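PDB 3RH9: succinate-semialdehyde dehydrogenase (NAD(P)(+)) from Marinobacter aquaeolei, which probably oxidises succinate semialdehyde to succinate with NAD+ or NADP+ as electron acceptor. Local coordinates for residues A[317-322]-A[367-372]; A[100-105]-A[325-330]; A[281-286]-A[392-397]. All blocks are in the same frame, centred on the assembly; numbering follows the deposited sequence.

Interaction 1. Residues A[317-322]-A[367-372]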
loop_
_atom_site.group_PDB
_atom_site.type_symbol
_atom_site.label_atom_id
_atom_site.label_comp_id
_atom_site.label_asym_id
_atom_site.label_seq_id
_atom_site.Cartn_x
_atom_site.Cartn_y
_atom_site.Cartn_z
HETATM N N MSE A 317 18.481 -26.922 -27.426
HETATM C CA MSE A 317 19.020 -26.391 -26.174
HETATM C C MSE A 317 19.872 -27.392 -25.397
HETATM O O MSE A 317 19.800 -28.595 -25.609
HETATM C CB MSE A 317 17.906 -25.860 -25.289
HETATM C CG MSE A 317 17.115 -24.750 -25.926
HETATM SE SE MSE A 317 15.692 -24.132 -24.739
HETATM C CE MSE A 317 16.798 -23.548 -23.238
ATOM N N THR A 318 20.664 -26.882 -24.473
ATOM C CA THR A 318 21.635 -27.700 -23.792
ATOM C C THR A 318 21.582 -27.392 -22.314
ATOM O O THR A 318 21.462 -26.238 -21.926
ATOM C CB THR A 318 23.034 -27.405 -24.342
ATOM O OG1 THR A 318 23.252 -25.981 -24.371
ATOM C CG2 THR A 318 23.142 -27.944 -25.757
ATOM N N VAL A 319 21.651 -28.433 -21.495
ATOM C CA VAL A 319 21.624 -28.292 -20.048
ATOM C C VAL A 319 22.961 -28.714 -19.498
ATOM O O VAL A 319 23.540 -29.675 -19.962
ATOM C CB VAL A 319 20.596 -29.244 -19.425
ATOM C CG1 VAL A 319 19.994 -28.646 -18.157
ATOM C CG2 VAL A 319 19.524 -29.579 -20.428
ATOM N N GLY A 320 23.446 -28.008 -18.496
ATOM C CA GLY A 320 24.654 -28.421 -17.812
ATOM C C GLY A 320 25.119 -27.412 -16.781
ATOM O O GLY A 320 24.411 -26.451 -16.478
ATOM N N ASP A 321 26.304 -27.659 -16.227
ATOM C CA ASP A 321 27.017 -26.686 -15.420
ATOM C C ASP A 321 27.035 -25.362 -16.174
ATOM O O ASP A 321 27.367 -25.319 -17.357
ATOM C CB ASP A 321 28.446 -27.176 -15.188
ATOM C CG ASP A 321 29.161 -26.416 -14.079
ATOM O OD1 ASP A 321 28.821 -25.231 -13.823
ATOM O OD2 ASP A 321 30.067 -27.023 -13.459
ATOM N N GLY A 322 26.673 -24.282 -15.494
ATOM C CA GLY A 322 26.573 -22.988 -16.141
ATOM C C GLY A 322 27.894 -22.248 -16.290
ATOM O O GLY A 322 27.965 -21.221 -16.972
ATOM N N GLY A 367 20.911 -35.535 -10.794
ATOM C CA GLY A 367 21.323 -34.193 -10.434
ATOM C C GLY A 367 20.151 -33.291 -10.111
ATOM O O GLY A 367 19.051 -33.752 -9.804
ATOM N N LEU A 368 20.393 -31.991 -10.167
ATOM C CA LEU A 368 19.314 -31.034 -10.119
ATOM C C LEU A 368 19.055 -30.566 -11.538
ATOM O O LEU A 368 18.311 -29.603 -11.760
ATOM C CB LEU A 368 19.684 -29.862 -9.222
ATOM C CG LEU A 368 19.797 -30.286 -7.759
ATOM C CD1 LEU A 368 20.089 -29.110 -6.846
ATOM C CD2 LEU A 368 18.513 -30.975 -7.358
ATOM N N PHE A 369 19.669 -31.254 -12.502
ATOM C CA PHE A 369 19.511 -30.881 -13.909
ATOM C C PHE A 369 18.194 -31.388 -14.484
ATOM O O PHE A 369 17.930 -32.592 -14.542
ATOM C CB PHE A 369 20.690 -31.354 -14.766
ATOM C CG PHE A 369 22.022 -30.872 -14.281
ATOM C CD1 PHE A 369 22.519 -29.651 -14.693
ATOM C CD2 PHE A 369 22.781 -31.649 -13.415
ATOM C CE1 PHE A 369 23.765 -29.195 -14.238
ATOM C CE2 PHE A 369 24.020 -31.217 -12.962
ATOM C CZ PHE A 369 24.514 -29.980 -13.370
ATOM N N PHE A 370 17.358 -30.453 -14.904
ATOM C CA PHE A 370 16.082 -30.803 -15.481
ATOM C C PHE A 370 16.006 -30.257 -16.896
ATOM O O PHE A 370 16.130 -29.058 -17.118
ATOM C CB PHE A 370 14.959 -30.249 -14.621
ATOM C CG PHE A 370 13.641 -30.914 -14.853
ATOM C CD1 PHE A 370 12.967 -30.738 -16.046
ATOM C CD2 PHE A 370 13.074 -31.712 -13.870
ATOM C CE1 PHE A 370 11.757 -31.349 -16.258
ATOM C CE2 PHE A 370 11.860 -32.322 -14.080
ATOM C CZ PHE A 370 11.201 -32.144 -15.278
ATOM N N PRO A 371 15.795 -31.152 -17.862
ATOM C CA PRO A 371 15.807 -30.878 -19.301
ATOM C C PRO A 371 14.596 -30.071 -19.754
ATOM O O PRO A 371 13.494 -30.285 -19.269
ATOM C CB PRO A 371 15.723 -32.278 -19.918
ATOM C CG PRO A 371 15.924 -33.238 -18.789
ATOM C CD PRO A 371 15.451 -32.549 -17.578
ATOM N N PRO A 372 14.792 -29.163 -20.707
ATOM C CA PRO A 372 13.656 -28.400 -21.202
ATOM C C PRO A 372 12.607 -29.350 -21.745
ATOM O O PRO A 372 12.942 -30.185 -22.566
ATOM C CB PRO A 372 14.274 -27.573 -22.327
ATOM C CG PRO A 372 15.715 -27.499 -21.988
ATOM C CD PRO A 372 16.036 -28.816 -21.406
#

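Interaction 2. Residues A[100-105]-A[325-330]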
loop_
_atom_site.group_PDB
_atom_site.type_symbol
_atom_site.label_atom_id
_atom_site.label_comp_id
_atom_site.label_asym_id
_atom_site.label_seq_id
_atom_site.Cartn_x
_atom_site.Cartn_y
_atom_site.Cartn_z
ATOM N N GLY A 100 23.101 -21.376 -10.110
ATOM C CA GLY A 100 23.084 -22.426 -11.107
ATOM C C GLY A 100 22.966 -21.828 -12.494
ATOM O O GLY A 100 23.435 -22.393 -13.476
ATOM N N LYS A 101 22.323 -20.673 -12.563
ATOM C CA LYS A 101 22.211 -19.892 -13.788
ATOM C C LYS A 101 23.554 -19.814 -14.541
ATOM O O LYS A 101 24.612 -19.699 -13.928
ATOM C CB LYS A 101 21.748 -18.488 -13.398
ATOM C CG LYS A 101 21.049 -17.700 -14.475
ATOM C CD LYS A 101 20.687 -16.308 -13.944
ATOM C CE LYS A 101 20.061 -16.411 -12.553
ATOM N NZ LYS A 101 19.243 -15.230 -12.169
ATOM N N PRO A 102 23.518 -19.862 -15.877
ATOM C CA PRO A 102 24.752 -19.786 -16.670
ATOM C C PRO A 102 25.460 -18.440 -16.542
ATOM O O PRO A 102 24.797 -17.402 -16.439
ATOM C CB PRO A 102 24.261 -19.983 -18.107
ATOM C CG PRO A 102 22.947 -20.655 -17.971
ATOM C CD PRO A 102 22.340 -20.101 -16.717
ATOM N N TRP A 103 26.793 -18.467 -16.567
ATOM C CA TRP A 103 27.623 -17.284 -16.333
ATOM C C TRP A 103 27.184 -16.060 -17.127
ATOM O O TRP A 103 26.986 -14.991 -16.566
ATOM C CB TRP A 103 29.058 -17.601 -16.682
ATOM C CG TRP A 103 30.031 -16.702 -16.021
ATOM C CD1 TRP A 103 29.759 -15.547 -15.351
ATOM C CD2 TRP A 103 31.453 -16.869 -15.981
ATOM N NE1 TRP A 103 30.924 -14.993 -14.880
ATOM C CE2 TRP A 103 31.977 -15.784 -15.254
ATOM C CE3 TRP A 103 32.332 -17.840 -16.480
ATOM C CZ2 TRP A 103 33.341 -15.636 -15.020
ATOM C CZ3 TRP A 103 33.680 -17.691 -16.247
ATOM C CH2 TRP A 103 34.173 -16.598 -15.526
ATOM N N LYS A 104 27.061 -16.219 -18.439
ATOM C CA LYS A 104 26.445 -15.205 -19.299
ATOM C C LYS A 104 25.169 -14.608 -18.702
ATOM O O LYS A 104 25.135 -13.435 -18.342
ATOM C CB LYS A 104 26.094 -15.802 -20.659
ATOM C CG LYS A 104 27.231 -15.857 -21.644
ATOM C CD LYS A 104 26.691 -16.230 -23.021
ATOM C CE LYS A 104 25.734 -15.167 -23.538
ATOM N NZ LYS A 104 26.459 -13.929 -23.976
ATOM N N GLU A 105 24.112 -15.411 -18.624
ATOM C CA GLU A 105 22.865 -14.947 -18.028
ATOM C C GLU A 105 23.160 -14.180 -16.732
ATOM O O GLU A 105 22.626 -13.095 -16.510
ATOM C CB GLU A 105 21.899 -16.117 -17.772
ATOM C CG GLU A 105 20.433 -15.713 -17.539
ATOM C CD GLU A 105 19.467 -16.904 -17.353
ATOM O OE1 GLU A 105 19.882 -18.076 -17.440
ATOM O OE2 GLU A 105 18.269 -16.660 -17.119
ATOM N N ASP A 325 30.893 -22.800 -21.264
ATOM C CA ASP A 325 30.325 -22.146 -22.435
ATOM C C ASP A 325 29.301 -23.059 -23.091
ATOM O O ASP A 325 29.376 -24.278 -22.961
ATOM C CB ASP A 325 31.438 -21.773 -23.429
ATOM C CG ASP A 325 30.917 -20.994 -24.643
ATOM O OD1 ASP A 325 29.747 -20.542 -24.612
ATOM O OD2 ASP A 325 31.677 -20.828 -25.631
ATOM N N GLY A 326 28.329 -22.461 -23.772
ATOM C CA GLY A 326 27.405 -23.213 -24.598
ATOM C C GLY A 326 26.242 -23.827 -23.848
ATOM O O GLY A 326 25.373 -24.477 -24.446
ATOM N N ILE A 327 26.219 -23.634 -22.536
ATOM C CA ILE A 327 25.104 -24.109 -21.731
ATOM C C ILE A 327 23.964 -23.093 -21.693
ATOM O O ILE A 327 24.134 -21.977 -21.202
ATOM C CB ILE A 327 25.551 -24.436 -20.306
ATOM C CG1 ILE A 327 26.343 -25.743 -20.305
ATOM C CG2 ILE A 327 24.353 -24.553 -19.400
ATOM C CD1 ILE A 327 25.615 -26.893 -20.966
ATOM N N ASP A 328 22.804 -23.488 -22.210
ATOM C CA ASP A 328 21.630 -22.616 -22.230
ATOM C C ASP A 328 20.890 -22.555 -20.909
ATOM O O ASP A 328 20.304 -21.537 -20.574
ATOM C CB ASP A 328 20.657 -23.049 -23.319
ATOM C CG ASP A 328 21.306 -23.098 -24.674
ATOM O OD1 ASP A 328 22.083 -22.171 -24.995
ATOM O OD2 ASP A 328 21.053 -24.071 -25.410
ATOM N N ILE A 329 20.898 -23.649 -20.164
ATOM C CA ILE A 329 20.237 -23.669 -18.870
ATOM C C ILE A 329 20.993 -24.546 -17.886
ATOM O O ILE A 329 21.512 -25.599 -18.257
ATOM C CB ILE A 329 18.756 -24.136 -18.972
ATOM C CG1 ILE A 329 18.467 -25.185 -17.903
ATOM C CG2 ILE A 329 18.433 -24.720 -20.348
ATOM C CD1 ILE A 329 17.146 -25.886 -18.087
ATOM N N GLY A 330 21.062 -24.095 -16.635
ATOM C CA GLY A 330 21.802 -24.800 -15.600
ATOM C C GLY A 330 20.888 -25.571 -14.667
ATOM O O GLY A 330 19.721 -25.743 -14.964
#

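Interaction 3. Residues A[281-286]-A[392-397]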
loop_
_atom_site.group_PDB
_atom_site.type_symbol
_atom_site.label_atom_id
_atom_site.label_comp_id
_atom_site.label_asym_id
_atom_site.label_seq_id
_atom_site.Cartn_x
_atom_site.Cartn_y
_atom_site.Cartn_z
ATOM N N ASN A 281 11.433 -16.196 -22.680
ATOM C CA ASN A 281 10.760 -15.872 -21.435
ATOM C C ASN A 281 10.808 -17.050 -20.459
ATOM O O ASN A 281 11.177 -16.908 -19.284
ATOM C CB ASN A 281 9.315 -15.453 -21.748
ATOM C CG ASN A 281 8.392 -15.509 -20.536
ATOM O OD1 ASN A 281 7.837 -14.495 -20.124
ATOM N ND2 ASN A 281 8.195 -16.698 -19.989
ATOM N N LYS A 282 10.457 -18.224 -20.974
ATOM C CA LYS A 282 10.277 -19.410 -20.150
ATOM C C LYS A 282 11.540 -19.957 -19.484
ATOM O O LYS A 282 11.471 -20.505 -18.393
ATOM C CB LYS A 282 9.618 -20.528 -20.970
ATOM C CG LYS A 282 9.425 -21.807 -20.178
ATOM C CD LYS A 282 8.544 -21.584 -18.952
ATOM C CE LYS A 282 8.692 -22.719 -17.959
ATOM N NZ LYS A 282 7.507 -22.892 -17.070
ATOM N N PHE A 283 12.680 -19.829 -20.143
ATOM C CA PHE A 283 13.836 -20.593 -19.723
ATOM C C PHE A 283 14.875 -19.754 -19.017
ATOM O O PHE A 283 15.855 -20.278 -18.495
ATOM C CB PHE A 283 14.430 -21.366 -20.902
ATOM C CG PHE A 283 13.581 -22.529 -21.328
ATOM C CD1 PHE A 283 13.430 -23.638 -20.493
ATOM C CD2 PHE A 283 12.895 -22.505 -22.533
ATOM C CE1 PHE A 283 12.628 -24.714 -20.865
ATOM C CE2 PHE A 283 12.088 -23.584 -22.910
ATOM C CZ PHE A 283 11.957 -24.689 -22.070
ATOM N N ARG A 284 14.652 -18.448 -18.992
ATOM C CA ARG A 284 15.477 -17.559 -18.199
ATOM C C ARG A 284 15.412 -18.032 -16.755
ATOM O O ARG A 284 14.324 -18.309 -16.249
ATOM C CB ARG A 284 14.959 -16.127 -18.324
ATOM C CG ARG A 284 15.453 -15.191 -17.240
ATOM C CD ARG A 284 15.337 -13.730 -17.662
ATOM N NE ARG A 284 16.426 -13.345 -18.558
ATOM C CZ ARG A 284 17.028 -12.158 -18.536
ATOM N NH1 ARG A 284 16.650 -11.234 -17.653
ATOM N NH2 ARG A 284 18.013 -11.894 -19.390
ATOM N N GLY A 285 16.566 -18.155 -16.103
ATOM C CA GLY A 285 16.610 -18.600 -14.726
ATOM C C GLY A 285 16.096 -20.021 -14.616
ATOM O O GLY A 285 15.653 -20.476 -13.553
ATOM N N GLY A 286 16.152 -20.724 -15.741
ATOM C CA GLY A 286 15.733 -22.109 -15.797
ATOM C C GLY A 286 14.251 -22.241 -15.529
ATOM O O GLY A 286 13.790 -23.300 -15.101
ATOM N N PRO A 392 11.823 -25.741 -15.884
ATOM C CA PRO A 392 11.873 -25.651 -17.341
ATOM C C PRO A 392 10.788 -26.474 -18.003
ATOM O O PRO A 392 11.079 -27.186 -18.952
ATOM C CB PRO A 392 13.224 -26.275 -17.663
ATOM C CG PRO A 392 13.416 -27.232 -16.565
ATOM C CD PRO A 392 12.986 -26.468 -15.366
ATOM N N LEU A 393 9.557 -26.353 -17.528
ATOM C CA LEU A 393 8.441 -27.107 -18.071
ATOM C C LEU A 393 7.511 -26.184 -18.837
ATOM O O LEU A 393 7.216 -25.080 -18.375
ATOM C CB LEU A 393 7.680 -27.757 -16.928
ATOM C CG LEU A 393 6.429 -28.550 -17.271
ATOM C CD1 LEU A 393 6.723 -29.570 -18.381
ATOM C CD2 LEU A 393 5.914 -29.226 -16.005
ATOM N N VAL A 394 7.039 -26.621 -20.002
ATOM C CA VAL A 394 6.146 -25.784 -20.796
ATOM C C VAL A 394 4.826 -26.489 -21.043
ATOM O O VAL A 394 4.738 -27.337 -21.928
ATOM C CB VAL A 394 6.757 -25.432 -22.166
ATOM C CG1 VAL A 394 5.763 -24.595 -22.991
ATOM C CG2 VAL A 394 8.102 -24.725 -22.000
ATOM N N PRO A 395 3.796 -26.154 -20.257
ATOM C CA PRO A 395 2.510 -26.853 -20.372
ATOM C C PRO A 395 1.505 -26.145 -21.295
ATOM O O PRO A 395 1.195 -24.967 -21.101
ATOM C CB PRO A 395 2.002 -26.894 -18.923
ATOM C CG PRO A 395 3.158 -26.393 -18.077
ATOM C CD PRO A 395 3.911 -25.461 -18.974
HETATM N N MSE A 396 1.003 -26.870 -22.291
HETATM C CA MSE A 396 0.180 -26.267 -23.328
HETATM C C MSE A 396 -1.298 -26.616 -23.186
HETATM O O MSE A 396 -1.674 -27.791 -23.198
HETATM C CB MSE A 396 0.679 -26.698 -24.694
HETATM C CG MSE A 396 2.126 -26.343 -24.979
HETATM SE SE MSE A 396 2.458 -26.524 -26.904
HETATM C CE MSE A 396 4.378 -26.731 -26.934
ATOM N N ALA A 397 -2.133 -25.589 -23.048
ATOM C CA ALA A 397 -3.576 -25.767 -22.917
ATOM C C ALA A 397 -4.213 -25.201 -24.151
ATOM O O ALA A 397 -3.731 -24.214 -24.678
ATOM C CB ALA A 397 -4.076 -25.027 -21.708
#

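Interaction 1. Residues A[317-322]-A[367-372]
Phe-369 and Val-319 carry this meeting of two extended loop segments, which run almost antiparallel, with 166° between their end-to-end directions. The ring can be followed outward. At its root, Phe-369 CB lies 4.4 Å from Val-319 CG1, and that methyl also sits at the ring edge, near its plane. Further out, CD1 reaches Gly-320, with CA and C of that glycine equally near. CE1 makes the closest approach, 3.4 Å to Gly-320 C and 3.6 Å to Asp-321 N, both oblique to the ring. CZ ends near Asp-321 N at 4.1 Å. With CG placed beside its own backbone N (chi1 -56°), the CD1-CE1 side of the ring is brought up to the peptide between Gly-320 and Asp-321. Glycine suits that place because a phi of 175° is seldom taken up by residues with a side chain.

Val-319 sends its other branch toward the prolines. Its CG2 packs 3.7 Å from Pro-372 CD, the two side chains sliding past each other in opposite directions, and it also comes near Pro-371 CA. A compact branched residue can thus touch the aromatic with one methyl and the proline with the other. At the far end, Met-317, modelled as selenomethionine, brings its terminal CE to 4.3 Å from Pro-372 CG. The side chains of Met-317 and Pro-372 both continue onto Phe-283 of helix 271-283.

Several polar groups find partners outside the two segments: Asp-321 OD1 accepts a hydrogen bond from Met-323 N, and the backbones of Thr-318 and Gly-320 pair with Ile-329. What joins the two segments is van der Waals contact, apolar side chains at one end and ring on peptide at the other, between the loop following helix 303-316 and the loop leading into strand 373-376, at the margin of the seven-stranded alpha/beta unit of the aldehyde dehydrogenase fold.

Interaction 2. Residues A[100-105]-A[325-330]
Pro-102 sets its ring against the backbone of residues 327 to 330, and most of what passes between the segments is van der Waals contact of ring carbons with peptide atoms. Pro-102 CB lies 3.7 Å from Ile-327 O, while CG approaches Asp-328 O at 3.8 Å and Gly-330 N at 4.1 Å. The compact, rigid ring thus rests along a bend of the loop and touches three successive peptide groups. Between side chains the apolar contact is looser: Pro-102 CG is 4.4 Å from Ile-327 CG2, and the rest of the isoleucine leads away.

A second kind of contact is backbone on backbone. Gly-100 O stands 3.6 Å from Gly-330 CA. Gly-330 has no side chain on the side facing Gly-100 O, which lets the two backbones come this close. Gly-100 is suited on its own account as well, since it leaves helix 88-99 with a positive phi of 118°.

The polar ends turn to other partners. Asp-328 OD2 is hydrogen-bonded to Thr-318 N, holding its carboxylate against the neighbouring part of the same long loop. Lys-101 NZ forms a salt bridge with Glu-109, and Trp-103 NE1 donates to Glu-89 O.

Proline fits its position because it stands at the N-cap of helix 103-123, where the backbone N is not needed to bond within the helix. The contact therefore joins the short link between helices 88-99 and 103-123, in which a glycine follows one helix and a proline takes the N-cap position of the next, to the loop between helices 303-316 and 335-350.

Interaction 3. Residues A[281-286]-A[392-397]
Phe-283 and Lys-282, of helix 271-283, close over the start of strand 393-399. The side chains of Phe-283 and Pro-392 cross at about a right angle, CE1 lying 3.6 Å from Pro-392 CB, which sits in the plane at the ring edge. Its CZ lies 3.9 Å from Val-394 CG2, and that methyl also packs 3.7 Å from Lys-282 CG. The lysine then bends at chi2 (60°) and carries NZ to Leu-393 O; the modelled hydrogen bond of 2.6 Å is uncertain in length, as this oxygen is crowded in the model.

Behind these contacts, Lys-282 CG lies over the centre of the Phe-283 ring, 4.1 Å above its plane, so each side chain limits where the other can go. Gly-286, at a positive phi suited to glycine, folds the chain back with a bond from its N to Phe-283 O. Val-394 is fixed in the sheet by backbone bonds to Thr-373 and Val-375.

Lys-282 NZ also bonds to Ala-293 O. A buried ammonium group met by that carbonyl, and less certainly by Leu-393 O, probably has its charge partly offset by peptide dipoles, while its aliphatic stem packs on valine.

The three contacts form a continuous patch away from the predicted active site. Interaction 3 is wholly buried, joining helix 271-283 to the sheet and mixing apolar packing with a lysine bond; interaction 2 is mostly buried and rests on proline and glycine against backbone; interaction 1 is partly buried and purely van der Waals. Interactions 1 and 2 share the long loop after helix 303-316, whose halves are tied where Thr-318 OG1 meets Gly-326 O. Phe-370 O touches Pro-392 CG, joining interactions 1 and 3. Glu-105 OE2 probably hydrogen-bonds to Gly-285 N, linking helix 103-123 of interaction 2 to the turn of interaction 3.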